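Local coordinates for protein cytochrome c7 (Geobacter sulfurreducens, PDB 3H33) that binds three haems and probably carries electrons in Fe(III) respiration, as a small multihaem cytochrome c7, at residues T5-H17 with P62-G72. Sequence-based numbering, arbitrary orientation.
Sequences TYPTRIGAVVFPH and PVRCGDCHKGG. With HEM (protoporphyrin IX containing Fe), chain D.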
ATOM      1  N   THR A   5      -8.106   3.159   4.303  1.00 37.32           N
ATOM      2  CA  THR A   5      -8.150   4.377   3.513  1.00 38.11           C
ATOM      3  C   THR A   5      -7.175   5.425   4.018  1.00 40.18           C
ATOM      4  O   THR A   5      -7.124   5.716   5.212  1.00 40.26           O
ATOM      5  CB  THR A   5      -9.568   4.980   3.532  1.00 38.56           C
ATOM      6  OG1 THR A   5     -10.504   4.001   3.064  1.00 37.62           O
ATOM      7  CG2 THR A   5      -9.638   6.223   2.658  1.00 38.01           C
ATOM      8  N   TYR A   6      -6.394   5.980   3.101  1.00 41.67           N
ATOM      9  CA  TYR A   6      -5.444   7.023   3.447  1.00 44.36           C
ATOM     10  C   TYR A   6      -5.956   8.314   2.831  1.00 45.93           C
ATOM     11  O   TYR A   6      -5.892   8.494   1.617  1.00 44.56           O
ATOM     12  CB  TYR A   6      -4.056   6.719   2.885  1.00 46.24           C
ATOM     13  CG  TYR A   6      -3.402   5.498   3.475  1.00 48.32           C
ATOM     14  CD1 TYR A   6      -3.826   4.219   3.127  1.00 47.75           C
ATOM     15  CD2 TYR A   6      -2.375   5.622   4.409  1.00 50.14           C
ATOM     16  CE1 TYR A   6      -3.242   3.094   3.688  1.00 49.60           C
ATOM     17  CE2 TYR A   6      -1.785   4.503   4.981  1.00 51.55           C
ATOM     18  CZ  TYR A   6      -2.225   3.242   4.617  1.00 51.65           C
ATOM     19  OH  TYR A   6      -1.654   2.130   5.190  1.00 55.01           O
ATOM     20  N   PRO A   7      -6.499   9.221   3.658  1.00 47.39           N
ATOM     21  CA  PRO A   7      -7.002  10.483   3.115  1.00 48.38           C
ATOM     22  C   PRO A   7      -5.822  11.405   2.826  1.00 49.63           C
ATOM     23  O   PRO A   7      -5.027  11.703   3.714  1.00 51.39           O
ATOM     24  CB  PRO A   7      -7.900  10.999   4.236  1.00 47.92           C
ATOM     25  CG  PRO A   7      -7.162  10.559   5.460  1.00 48.29           C
ATOM     26  CD  PRO A   7      -6.749   9.133   5.110  1.00 48.17           C
ATOM     27  N   THR A   8      -5.693  11.831   1.577  1.00 50.74           N
ATOM     28  CA  THR A   8      -4.600  12.715   1.194  1.00 52.28           C
ATOM     29  C   THR A   8      -5.150  13.867   0.369  1.00 53.30           C
ATOM     30  O   THR A   8      -6.156  13.717  -0.325  1.00 53.07           O
ATOM     31  CB  THR A   8      -3.525  11.964   0.369  1.00 53.07           C
ATOM     32  OG1 THR A   8      -4.122  11.405  -0.806  1.00 54.46           O
ATOM     33  CG2 THR A   8      -2.908  10.841   1.185  1.00 51.71           C
ATOM     34  N   ARG A   9      -4.486  15.017   0.454  1.00 54.97           N
ATOM     35  CA  ARG A   9      -4.901  16.214  -0.274  1.00 56.30           C
ATOM     36  C   ARG A   9      -5.122  15.916  -1.753  1.00 55.35           C
ATOM     37  O   ARG A   9      -6.168  16.238  -2.317  1.00 56.50           O
ATOM     38  CB  ARG A   9      -3.834  17.306  -0.164  1.00 59.61           C
ATOM     39  CG  ARG A   9      -3.002  17.272   1.102  1.00 64.16           C
ATOM     40  CD  ARG A   9      -3.245  18.489   1.971  1.00 68.51           C
ATOM     41  NE  ARG A   9      -2.240  18.604   3.025  1.00 72.46           N
ATOM     42  CZ  ARG A   9      -2.200  19.586   3.919  1.00 74.84           C
ATOM     43  NH1 ARG A   9      -3.116  20.548   3.894  1.00 75.43           N
ATOM     44  NH2 ARG A   9      -1.243  19.612   4.839  1.00 75.56           N
ATOM     45  N   ILE A  10      -4.120  15.294  -2.364  1.00 52.27           N
ATOM     46  CA  ILE A  10      -4.135  14.959  -3.784  1.00 49.78           C
ATOM     47  C   ILE A  10      -5.173  13.905  -4.189  1.00 47.85           C
ATOM     48  O   ILE A  10      -5.356  13.628  -5.374  1.00 49.36           O
ATOM     49  CB  ILE A  10      -2.726  14.483  -4.217  1.00 50.17           C
ATOM     50  CG1 ILE A  10      -2.597  14.512  -5.737  1.00 49.59           C
ATOM     51  CG2 ILE A  10      -2.467  13.074  -3.693  1.00 49.50           C
ATOM     52  CD1 ILE A  10      -1.188  14.235  -6.219  1.00 49.30           C
ATOM     53  N   GLY A  11      -5.860  13.328  -3.211  1.00 45.13           N
ATOM     54  CA  GLY A  11      -6.848  12.307  -3.510  1.00 42.44           C
ATOM     55  C   GLY A  11      -6.603  11.107  -2.618  1.00 41.45           C
ATOM     56  O   GLY A  11      -5.479  10.619  -2.529  1.00 40.27           O
ATOM     57  N   ALA A  12      -7.656  10.627  -1.963  1.00 38.86           N
ATOM     58  CA  ALA A  12      -7.548   9.499  -1.048  1.00 37.72           C
ATOM     59  C   ALA A  12      -7.174   8.155  -1.689  1.00 36.33           C
ATOM     60  O   ALA A  12      -7.614   7.826  -2.794  1.00 36.88           O
ATOM     61  CB  ALA A  12      -8.851   9.354  -0.265  1.00 36.79           C
ATOM     62  N   VAL A  13      -6.369   7.381  -0.966  1.00 34.55           N
ATOM     63  CA  VAL A  13      -5.923   6.066  -1.419  1.00 32.66           C
ATOM     64  C   VAL A  13      -6.553   4.972  -0.567  1.00 31.95           C
ATOM     65  O   VAL A  13      -6.480   5.014   0.663  1.00 31.96           O
ATOM     66  CB  VAL A  13      -4.392   5.924  -1.302  1.00 31.11           C
ATOM     67  CG1 VAL A  13      -3.957   4.546  -1.791  1.00 28.79           C
ATOM     68  CG2 VAL A  13      -3.703   7.021  -2.096  1.00 30.24           C
ATOM     69  N   VAL A  14      -7.174   3.999  -1.223  1.00 29.97           N
ATOM     70  CA  VAL A  14      -7.795   2.882  -0.520  1.00 29.47           C
ATOM     71  C   VAL A  14      -6.933   1.627  -0.692  1.00 28.74           C
ATOM     72  O   VAL A  14      -6.757   1.130  -1.804  1.00 29.55           O
ATOM     73  CB  VAL A  14      -9.219   2.603  -1.048  1.00 29.18           C
ATOM     74  CG1 VAL A  14      -9.789   1.359  -0.372  1.00 29.07           C
ATOM     75  CG2 VAL A  14     -10.125   3.805  -0.762  1.00 27.20           C
ATOM     76  N   PHE A  15      -6.400   1.130   0.420  1.00 26.50           N
ATOM     77  CA  PHE A  15      -5.538  -0.051   0.430  1.00 24.60           C
ATOM     78  C   PHE A  15      -6.340  -1.293   0.779  1.00 24.19           C
ATOM     79  O   PHE A  15      -6.740  -1.476   1.928  1.00 23.29           O
ATOM     80  CB  PHE A  15      -4.414   0.145   1.453  1.00 23.59           C
ATOM     81  CG  PHE A  15      -3.538  -1.070   1.661  1.00 23.84           C
ATOM     82  CD1 PHE A  15      -2.984  -1.750   0.583  1.00 25.19           C
ATOM     83  CD2 PHE A  15      -3.216  -1.493   2.947  1.00 23.74           C
ATOM     84  CE1 PHE A  15      -2.117  -2.831   0.780  1.00 24.10           C
ATOM     85  CE2 PHE A  15      -2.354  -2.568   3.156  1.00 23.48           C
ATOM     86  CZ  PHE A  15      -1.801  -3.239   2.068  1.00 24.04           C
ATOM     87  N   PRO A  16      -6.593  -2.161  -0.212  1.00 22.85           N
ATOM     88  CA  PRO A  16      -7.359  -3.388   0.029  1.00 23.05           C
ATOM     89  C   PRO A  16      -6.453  -4.411   0.708  1.00 23.23           C
ATOM     90  O   PRO A  16      -5.863  -5.273   0.061  1.00 23.62           O
ATOM     91  CB  PRO A  16      -7.789  -3.797  -1.374  1.00 21.75           C
ATOM     92  CG  PRO A  16      -6.594  -3.388  -2.205  1.00 22.00           C
ATOM     93  CD  PRO A  16      -6.233  -2.024  -1.636  1.00 22.33           C
ATOM     94  N   HIS A  17      -6.353  -4.295   2.027  1.00 23.64           N
ATOM     95  CA  HIS A  17      -5.493  -5.152   2.828  1.00 24.44           C
ATOM     96  C   HIS A  17      -5.740  -6.649   2.712  1.00 25.88           C
ATOM     97  O   HIS A  17      -4.785  -7.414   2.566  1.00 25.64           O
ATOM     98  CB  HIS A  17      -5.556  -4.719   4.295  1.00 22.99           C
ATOM     99  CG  HIS A  17      -4.498  -5.335   5.158  1.00 22.40           C
ATOM    100  ND1 HIS A  17      -4.581  -6.597   5.703  1.00 20.45           N
ATOM    101  CD2 HIS A  17      -3.306  -4.834   5.577  1.00 22.98           C
ATOM    102  CE1 HIS A  17      -3.471  -6.815   6.423  1.00 20.94           C
ATOM    103  NE2 HIS A  17      -2.660  -5.777   6.380  1.00 23.76           N
ATOM    104  N   PRO A  62      -1.384  -0.759  -8.951  1.00 26.05           N
ATOM    105  CA  PRO A  62      -1.265   0.617  -9.452  1.00 26.54           C
ATOM    106  C   PRO A  62       0.101   1.281  -9.281  1.00 27.27           C
ATOM    107  O   PRO A  62       0.664   1.282  -8.181  1.00 27.38           O
ATOM    108  CB  PRO A  62      -2.362   1.351  -8.676  1.00 25.59           C
ATOM    109  CG  PRO A  62      -2.334   0.641  -7.342  1.00 26.02           C
ATOM    110  CD  PRO A  62      -2.257  -0.816  -7.764  1.00 25.30           C
ATOM    111  N   VAL A  63       0.622   1.842 -10.375  1.00 27.56           N
ATOM    112  CA  VAL A  63       1.904   2.546 -10.357  1.00 27.64           C
ATOM    113  C   VAL A  63       1.730   4.013 -10.768  1.00 27.66           C
ATOM    114  O   VAL A  63       2.574   4.849 -10.465  1.00 27.20           O
ATOM    115  CB  VAL A  63       2.955   1.888 -11.292  1.00 28.43           C
ATOM    116  CG1 VAL A  63       3.265   0.465 -10.813  1.00 27.94           C
ATOM    117  CG2 VAL A  63       2.448   1.873 -12.725  1.00 29.12           C
ATOM    118  N   ARG A  64       0.636   4.317 -11.458  1.00 28.40           N
ATOM    119  CA  ARG A  64       0.357   5.684 -11.889  1.00 29.41           C
ATOM    120  C   ARG A  64      -0.397   6.429 -10.790  1.00 29.17           C
ATOM    121  O   ARG A  64      -1.312   5.875 -10.177  1.00 27.42           O
ATOM    122  CB  ARG A  64      -0.478   5.672 -13.167  1.00 31.90           C
ATOM    123  CG  ARG A  64       0.266   5.146 -14.379  1.00 38.38           C
ATOM    124  CD  ARG A  64      -0.574   5.317 -15.629  1.00 44.63           C
ATOM    125  NE  ARG A  64       0.232   5.194 -16.835  1.00 52.74           N
ATOM    126  CZ  ARG A  64      -0.152   5.623 -18.031  1.00 56.45           C
ATOM    127  NH1 ARG A  64      -1.339   6.206 -18.179  1.00 55.72           N
ATOM    128  NH2 ARG A  64       0.653   5.478 -19.078  1.00 58.60           N
ATOM    129  N   CYS A  65      -0.015   7.683 -10.553  1.00 28.12           N
ATOM    130  CA  CYS A  65      -0.633   8.505  -9.507  1.00 28.65           C
ATOM    131  C   CYS A  65      -2.130   8.299  -9.355  1.00 28.86           C
ATOM    132  O   CYS A  65      -2.611   7.926  -8.286  1.00 29.88           O
ATOM    133  CB  CYS A  65      -0.382   9.989  -9.770  1.00 26.78           C
ATOM    134  SG  CYS A  65       1.344  10.408 -10.124  1.00 29.00           S
ATOM    135  N   GLY A  66      -2.859   8.552 -10.436  1.00 28.52           N
ATOM    136  CA  GLY A  66      -4.307   8.429 -10.423  1.00 29.12           C
ATOM    137  C   GLY A  66      -4.892   7.046 -10.229  1.00 29.61           C
ATOM    138  O   GLY A  66      -6.097   6.916 -10.006  1.00 30.23           O
ATOM    139  N   ASP A  67      -4.068   6.007 -10.324  1.00 30.30           N
ATOM    140  CA  ASP A  67      -4.582   4.659 -10.124  1.00 30.48           C
ATOM    141  C   ASP A  67      -4.612   4.323  -8.642  1.00 29.63           C
ATOM    142  O   ASP A  67      -5.163   3.307  -8.241  1.00 30.37           O
ATOM    143  CB  ASP A  67      -3.754   3.637 -10.905  1.00 30.51           C
ATOM    144  CG  ASP A  67      -4.054   3.675 -12.390  1.00 32.92           C
ATOM    145  OD1 ASP A  67      -5.221   3.946 -12.748  1.00 33.10           O
ATOM    146  OD2 ASP A  67      -3.138   3.429 -13.200  1.00 33.05           O
ATOM    147  N   CYS A  68      -4.016   5.196  -7.837  1.00 29.84           N
ATOM    148  CA  CYS A  68      -3.999   5.049  -6.384  1.00 30.95           C
ATOM    149  C   CYS A  68      -4.789   6.196  -5.774  1.00 31.75           C
ATOM    150  O   CYS A  68      -5.703   5.984  -4.983  1.00 32.25           O
ATOM    151  CB  CYS A  68      -2.578   5.126  -5.838  1.00 31.60           C
ATOM    152  SG  CYS A  68      -1.785   3.527  -5.514  1.00 32.73           S
ATOM    153  N   HIS A  69      -4.410   7.416  -6.145  1.00 31.67           N
ATOM    154  CA  HIS A  69      -5.056   8.617  -5.639  1.00 34.48           C
ATOM    155  C   HIS A  69      -6.313   8.932  -6.440  1.00 38.42           C
ATOM    156  O   HIS A  69      -6.240   9.280  -7.618  1.00 38.87           O
ATOM    157  CB  HIS A  69      -4.081   9.790  -5.703  1.00 32.74           C
ATOM    158  CG  HIS A  69      -2.897   9.646  -4.793  1.00 31.22           C
ATOM    159  ND1 HIS A  69      -2.959   9.769  -3.421  1.00 29.78           N
ATOM    160  CD2 HIS A  69      -1.592   9.412  -5.082  1.00 28.67           C
ATOM    161  CE1 HIS A  69      -1.717   9.618  -2.936  1.00 28.78           C
ATOM    162  NE2 HIS A  69      -0.849   9.395  -3.903  1.00 27.03           N
ATOM    163  N   LYS A  70      -7.464   8.807  -5.788  1.00 42.31           N
ATOM    164  CA  LYS A  70      -8.748   9.061  -6.426  1.00 47.28           C
ATOM    165  C   LYS A  70      -9.643   9.899  -5.522  1.00 50.67           C
ATOM    166  O   LYS A  70      -9.559   9.804  -4.298  1.00 51.62           O
ATOM    167  CB  LYS A  70      -9.440   7.733  -6.730  1.00 47.08           C
ATOM    168  CG  LYS A  70      -8.578   6.769  -7.522  1.00 47.14           C
ATOM    169  CD  LYS A  70      -9.281   5.446  -7.760  1.00 47.59           C
ATOM    170  CE  LYS A  70      -8.452   4.551  -8.667  1.00 47.97           C
ATOM    171  NZ  LYS A  70      -9.103   3.230  -8.896  1.00 51.27           N
ATOM    172  N   GLY A  71     -10.488  10.727  -6.130  1.00 54.20           N
ATOM    173  CA  GLY A  71     -11.398  11.546  -5.348  1.00 57.12           C
ATOM    174  C   GLY A  71     -11.116  13.037  -5.285  1.00 59.54           C
ATOM    175  O   GLY A  71     -11.784  13.754  -4.536  1.00 59.42           O
ATOM    176  N   GLY A  72     -10.137  13.514  -6.049  1.00 61.28           N
ATOM    177  CA  GLY A  72      -9.834  14.937  -6.039  1.00 63.96           C
ATOM    178  C   GLY A  72      -9.202  15.435  -4.750  1.00 65.59           C
ATOM    179  O   GLY A  72      -8.253  16.248  -4.823  1.00 66.49           O
TER
HETATM  180  CHA HEM D  77       0.786  10.270  -0.343  1.00 31.83           C
HETATM  181  CHB HEM D  77       1.537  12.226  -4.662  1.00 30.27           C
HETATM  182  CHC HEM D  77       1.642   7.897  -6.659  1.00 27.63           C
HETATM  183  CHD HEM D  77       0.070   6.089  -2.526  1.00 28.82           C
HETATM  184  C1A HEM D  77       1.039  11.200  -1.338  1.00 32.64           C
HETATM  185  C2A HEM D  77       1.219  12.624  -1.122  1.00 35.58           C
HETATM  186  C3A HEM D  77       1.386  13.182  -2.350  1.00 34.74           C
HETATM  187  C4A HEM D  77       1.327  12.091  -3.301  1.00 32.39           C
HETATM  188  CMA HEM D  77       1.578  14.667  -2.670  1.00 32.73           C
HETATM  189  CAA HEM D  77       1.235  13.334   0.238  1.00 37.46           C
HETATM  190  CBA HEM D  77      -0.190  13.599   0.699  1.00 43.06           C
HETATM  191  CGA HEM D  77      -0.851  14.716  -0.084  1.00 46.72           C
HETATM  192  O1A HEM D  77      -2.067  14.618  -0.367  1.00 47.76           O
HETATM  193  O2A HEM D  77      -0.152  15.700  -0.406  1.00 49.35           O
HETATM  194  C1B HEM D  77       1.625  11.215  -5.600  1.00 28.60           C
HETATM  195  C2B HEM D  77       2.031  11.406  -6.984  1.00 28.67           C
HETATM  196  C3B HEM D  77       2.130  10.188  -7.562  1.00 27.65           C
HETATM  197  C4B HEM D  77       1.761   9.250  -6.497  1.00 28.41           C
HETATM  198  CMB HEM D  77       2.380  12.734  -7.632  1.00 26.07           C
HETATM  199  CAB HEM D  77       2.633   9.874  -8.974  1.00 25.60           C
HETATM  200  CBB HEM D  77       4.067  10.281  -9.300  1.00 23.64           C
HETATM  201  C1C HEM D  77       1.218   7.013  -5.690  1.00 28.20           C
HETATM  202  C2C HEM D  77       0.875   5.628  -5.956  1.00 28.83           C
HETATM  203  C3C HEM D  77       0.345   5.142  -4.792  1.00 28.56           C
HETATM  204  C4C HEM D  77       0.405   6.224  -3.845  1.00 27.78           C
HETATM  205  CMC HEM D  77       0.942   4.922  -7.313  1.00 25.77           C
HETATM  206  CAC HEM D  77      -0.304   3.778  -4.507  1.00 28.40           C
HETATM  207  CBC HEM D  77       0.510   2.576  -4.963  1.00 26.70           C
HETATM  208  C1D HEM D  77       0.195   7.036  -1.545  1.00 30.52           C
HETATM  209  C2D HEM D  77      -0.150   6.824  -0.159  1.00 31.25           C
HETATM  210  C3D HEM D  77       0.107   7.995   0.453  1.00 31.53           C
HETATM  211  C4D HEM D  77       0.590   8.915  -0.540  1.00 30.45           C
HETATM  212  CMD HEM D  77      -0.754   5.558   0.446  1.00 30.95           C
HETATM  213  CAD HEM D  77      -0.197   8.334   1.887  1.00 31.59           C
HETATM  214  CBD HEM D  77       0.911   7.999   2.858  1.00 33.66           C
HETATM  215  CGD HEM D  77       0.571   8.440   4.268  1.00 37.24           C
HETATM  216  O1D HEM D  77      -0.599   8.283   4.675  1.00 39.00           O
HETATM  217  O2D HEM D  77       1.471   8.937   4.970  1.00 37.85           O
HETATM  218  NA  HEM D  77       1.140  10.880  -2.669  1.00 31.41           N
HETATM  219  NB  HEM D  77       1.487   9.893  -5.298  1.00 28.35           N
HETATM  220  NC  HEM D  77       0.903   7.366  -4.397  1.00 27.48           N
HETATM  221  ND  HEM D  77       0.619   8.318  -1.774  1.00 29.85           N
HETATM  222 FE   HEM D  77       1.053   9.109  -3.513  1.00 27.20          FE
HETATM  223  O   HOH W   1      -7.640   4.299  -3.896  1.00 45.95           O
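The H69 imidazole carries I10 CG2 over one face, a CH-pi contact with that carbon 3.5 Å from the ring centroid. V13 CG2 comes in obliquely. G11 O lies near the ring plane at the edge, and H69 ND1 donates to it over 2.8 Å, although the exact place of this oxygen is less sure. The Y6 ring has haem CMD over one face and V13 O in plane at its edge. If G11 O is placed correctly, its bond would help hold the rotation of the imidazole, whose NE2 binds the haem iron at 2.0 Å. With I10 CG1 anti to the backbone N (chi1 -164°), CG2 sits between N and the carbonyl carbon and lies over the ring, while CD1 reaches the haem. I10 N also donates to haem O1A at 2.9 Å. K70 N donates to A12 O at 3.2 Å. A water joins V14 N to C68 O. C65 and C68 are thioether-linked to the haem, and with H69 form the CXXCH haem-binding motif of c-type cytochromes. H47 supplies the second axial ligand. The contact thus sets the turn between antiparallel strands 3-6 and 13-16 against the short, weakly bonded helix 65-68 and the residues after it, over one haem, while V13 also touches a second.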